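Local coordinates for protein beta-lactamase (Sphaerobacter thermophilus, PDB 4EWF) that probably hydrolyses the amide bond of beta-lactams to give substituted beta-amino acids, as a member of the class A beta-lactamase family, at residues N119-I122 with D123-G126; Q172-E176 with G177-S181. All blocks are in the same frame, centred on the assembly; numbering follows the deposited sequence.

Interaction 1. Residues N119-I122 with D123-G126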
# COMPACT_ATOMS: atom_id res chain seq x y z
N ASN A 119 4.17 -2.86 14.57
CA ASN A 119 3.77 -2.47 15.92
C ASN A 119 4.87 -1.78 16.72
O ASN A 119 4.59 -0.93 17.57
CB ASN A 119 3.19 -3.66 16.69
CG ASN A 119 1.88 -4.16 16.09
OD1 ASN A 119 1.31 -3.51 15.21
ND2 ASN A 119 1.40 -5.32 16.55
N LEU A 120 6.12 -2.13 16.44
CA LEU A 120 7.27 -1.43 17.02
C LEU A 120 7.36 0.03 16.53
O LEU A 120 7.62 0.94 17.32
CB LEU A 120 8.56 -2.20 16.72
CG LEU A 120 8.79 -3.49 17.53
CD1 LEU A 120 9.99 -4.26 16.97
CD2 LEU A 120 9.00 -3.18 19.02
N LEU A 121 7.15 0.24 15.23
CA LEU A 121 7.12 1.59 14.66
C LEU A 121 5.93 2.41 15.18
O LEU A 121 6.04 3.61 15.41
CB LEU A 121 7.06 1.51 13.13
CG LEU A 121 8.27 0.89 12.43
CD1 LEU A 121 8.04 0.79 10.93
CD2 LEU A 121 9.52 1.69 12.72
N ILE A 122 4.79 1.75 15.35
CA ILE A 122 3.62 2.41 15.93
C ILE A 122 3.93 2.86 17.36
O ILE A 122 3.56 3.97 17.76
CB ILE A 122 2.39 1.49 15.91
CG1 ILE A 122 1.97 1.24 14.46
CG2 ILE A 122 1.24 2.10 16.71
CD1 ILE A 122 0.72 0.39 14.34
N ASP A 123 4.64 2.03 18.11
CA ASP A 123 5.04 2.42 19.47
C ASP A 123 6.01 3.61 19.46
O ASP A 123 6.00 4.44 20.36
CB ASP A 123 5.70 1.27 20.21
CG ASP A 123 4.70 0.24 20.73
OD1 ASP A 123 3.49 0.56 20.81
OD2 ASP A 123 5.14 -0.88 21.07
N LEU A 124 6.87 3.67 18.46
CA LEU A 124 7.90 4.70 18.45
C LEU A 124 7.31 6.06 18.10
O LEU A 124 7.62 7.06 18.72
CB LEU A 124 8.98 4.35 17.43
CG LEU A 124 9.94 3.24 17.81
CD1 LEU A 124 10.84 2.97 16.63
CD2 LEU A 124 10.75 3.65 19.04
N VAL A 125 6.44 6.07 17.10
CA VAL A 125 5.93 7.32 16.56
C VAL A 125 4.55 7.67 17.14
O VAL A 125 4.19 8.84 17.27
CB VAL A 125 5.93 7.25 15.02
CG1 VAL A 125 4.57 6.75 14.48
CG2 VAL A 125 6.31 8.57 14.43
N GLY A 126 3.80 6.65 17.54
CA GLY A 126 2.48 6.86 18.13
C GLY A 126 1.37 7.00 17.10
O GLY A 126 1.60 7.48 15.98

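Interaction 2. Residues Q172-E176 with G177-S181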
# COMPACT_ATOMS: atom_id res chain seq x y z
N GLN A 172 0.38 9.73 -4.62
CA GLN A 172 0.71 10.95 -5.35
C GLN A 172 1.60 11.87 -4.54
O GLN A 172 2.51 12.51 -5.07
CB GLN A 172 -0.55 11.70 -5.80
CG GLN A 172 -1.32 11.01 -6.92
CD GLN A 172 -2.60 11.76 -7.27
OE1 GLN A 172 -3.49 11.92 -6.43
NE2 GLN A 172 -2.68 12.24 -8.49
N ALA A 173 1.34 11.94 -3.23
CA ALA A 173 2.14 12.79 -2.38
C ALA A 173 3.60 12.33 -2.39
O ALA A 173 4.52 13.15 -2.43
CB ALA A 173 1.58 12.82 -0.95
N LEU A 174 3.83 11.02 -2.35
CA LEU A 174 5.20 10.50 -2.40
C LEU A 174 5.85 10.86 -3.73
O LEU A 174 6.98 11.34 -3.76
CB LEU A 174 5.23 8.99 -2.19
CG LEU A 174 4.89 8.48 -0.78
CD1 LEU A 174 4.71 6.97 -0.77
CD2 LEU A 174 5.97 8.89 0.22
N LEU A 175 5.14 10.63 -4.83
CA LEU A 175 5.68 10.89 -6.17
C LEU A 175 5.99 12.37 -6.41
O LEU A 175 6.84 12.70 -7.23
CB LEU A 175 4.70 10.38 -7.24
CG LEU A 175 4.52 8.86 -7.29
CD1 LEU A 175 3.36 8.48 -8.18
CD2 LEU A 175 5.80 8.22 -7.80
N GLU A 176 5.28 13.26 -5.72
CA GLU A 176 5.44 14.69 -5.95
C GLU A 176 6.34 15.35 -4.92
O GLU A 176 6.54 16.56 -4.96
CB GLU A 176 4.06 15.37 -5.98
CG GLU A 176 3.15 14.87 -7.10
CD GLU A 176 1.70 15.33 -6.96
OE1 GLU A 176 0.83 14.82 -7.71
OE2 GLU A 176 1.41 16.19 -6.10
N GLY A 177 6.88 14.56 -3.99
CA GLY A 177 7.77 15.10 -2.97
C GLY A 177 7.04 15.96 -1.94
O GLY A 177 7.65 16.82 -1.30
N ARG A 178 5.75 15.71 -1.78
CA ARG A 178 4.92 16.45 -0.84
C ARG A 178 4.69 15.73 0.49
O ARG A 178 4.31 16.37 1.48
CB ARG A 178 3.55 16.77 -1.47
CG ARG A 178 3.54 18.00 -2.37
CD ARG A 178 2.11 18.36 -2.77
NE ARG A 178 1.46 17.29 -3.53
CZ ARG A 178 0.59 16.42 -3.03
NH1 ARG A 178 0.22 16.49 -1.75
NH2 ARG A 178 0.07 15.49 -3.81
N ALA A 179 4.92 14.41 0.51
CA ALA A 179 4.59 13.61 1.69
C ALA A 179 5.53 13.87 2.86
O ALA A 179 5.15 13.73 4.02
CB ALA A 179 4.56 12.11 1.35
N ALA A 180 6.77 14.23 2.53
CA ALA A 180 7.82 14.53 3.51
C ALA A 180 8.88 15.32 2.75
O ALA A 180 8.58 15.86 1.68
CB ALA A 180 8.39 13.24 4.11
N SER A 181 10.11 15.39 3.26
CA SER A 181 11.17 16.04 2.48
C SER A 181 11.39 15.22 1.20
O SER A 181 11.01 14.05 1.14
CB SER A 181 12.46 16.14 3.28
OG SER A 181 13.14 14.90 3.32

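Interaction 1. Residues N119-I122 with D123-G126
The last turns of helix 115-125 carry this local contact, an i to i+4 ladder that runs out at G126. D123 N, L124 N and V125 N donate in turn to N119 O, L120 O and L121 O. The rung from G126 N to I122 O is the shortest, 2.7 Å, with an N-H...O angle of 138°. L121 O also takes a weak bond from L124 N. G126 then leaves helical geometry with positive phi (85°), and at its backbone angles a CB would be pressed against the carbonyl O of V125, a conformation suited to glycine; it also occupies the N-cap position of helix 127-136. Among side chains, L121 CD2 approaches L124 CD1 at 4.3 Å, a loose apolar touch. L124 CG, turned back beside its own backbone N (chi1 -75°), lies 3.3 Å from L120 O. The D123 carboxylate hangs near N119 O, but its OD1 forms a salt bridge with K147, while N119 OD1 accepts from M148 N. L121 packs on L102, L105 and T109 of helix 102-111. L121, I122 and V125 all reach L58 of helix 55-67, and from helix 127-136 L127 meets I122 and V130 meets V125.

Interaction 2. Residues Q172-E176 with G177-S181
The guanidinium of R178 has A173 CA over one face, 4.0 Å from CZ, and the carboxylate of E176 at its edge. NE and NH2 converge side-on upon the single oxygen OE2 of E176, NE at 2.8 Å and NH2 at 2.7 Å, and the oxygen lies in the guanidinium plane. The carboxylate is turned 61° from that plane: NE meets OE2 nearly along its C-O axis, whereas NH2 comes from above the carboxylate. Both side chains point the same way; that of E176 is extended beyond CG, and a bend at chi3 (-62°) folds the arginine back beside it. This salt bridge ties the exposed end of the helix to the loop that follows.

Beneath it, A173 O is gripped by two backbone donors, R178 N in the carbonyl plane at 2.9 Å and A179 N from well above it at 3.2 Å. G177 N bonds to L174 O, also from above the plane. On the buried side A179 CB sits 3.7 Å from L174 CD2. It also rests against the methyl of A173, and I60 of helix 55-67 touches A179 as well. L174 continues onto M188, L189 and L192 of helix 182-192.

The positive phi of G177 (71°), with the 6→1 bond from R178 N to A173 O and the 5→2 bond from G177 N to L174 O, defines a Schellman motif ending helix 164-175; the bond from A179 N is an addition to it. From there a short loop leads to S181, the N-cap of helix 182-192, whose OG accepts from S184 N: a Schellman-terminated helix joined to an N-capped one.

How the interactions relate
Both interactions are helix ends at which a glycine of positive phi breaks the helical course and the chain soon enters another helix. In interaction 1 the change is immediate, whereas interaction 2 inserts a short loop before its next N-cap. Their centres lie 22 Å apart and their nearest atoms about 12 Å, so they do not touch. Helix 55-67 borders both, and it holds the loop 177-181 by polar bonds as well: R64 NE donates to A179 O, and D67 OD2 accepts from S181 N. An SxxK pattern, S52 and K55, lies at the start of that helix, consistent with a class A active site; the side chain of N119 lies near the residues of this presumed site without touching them.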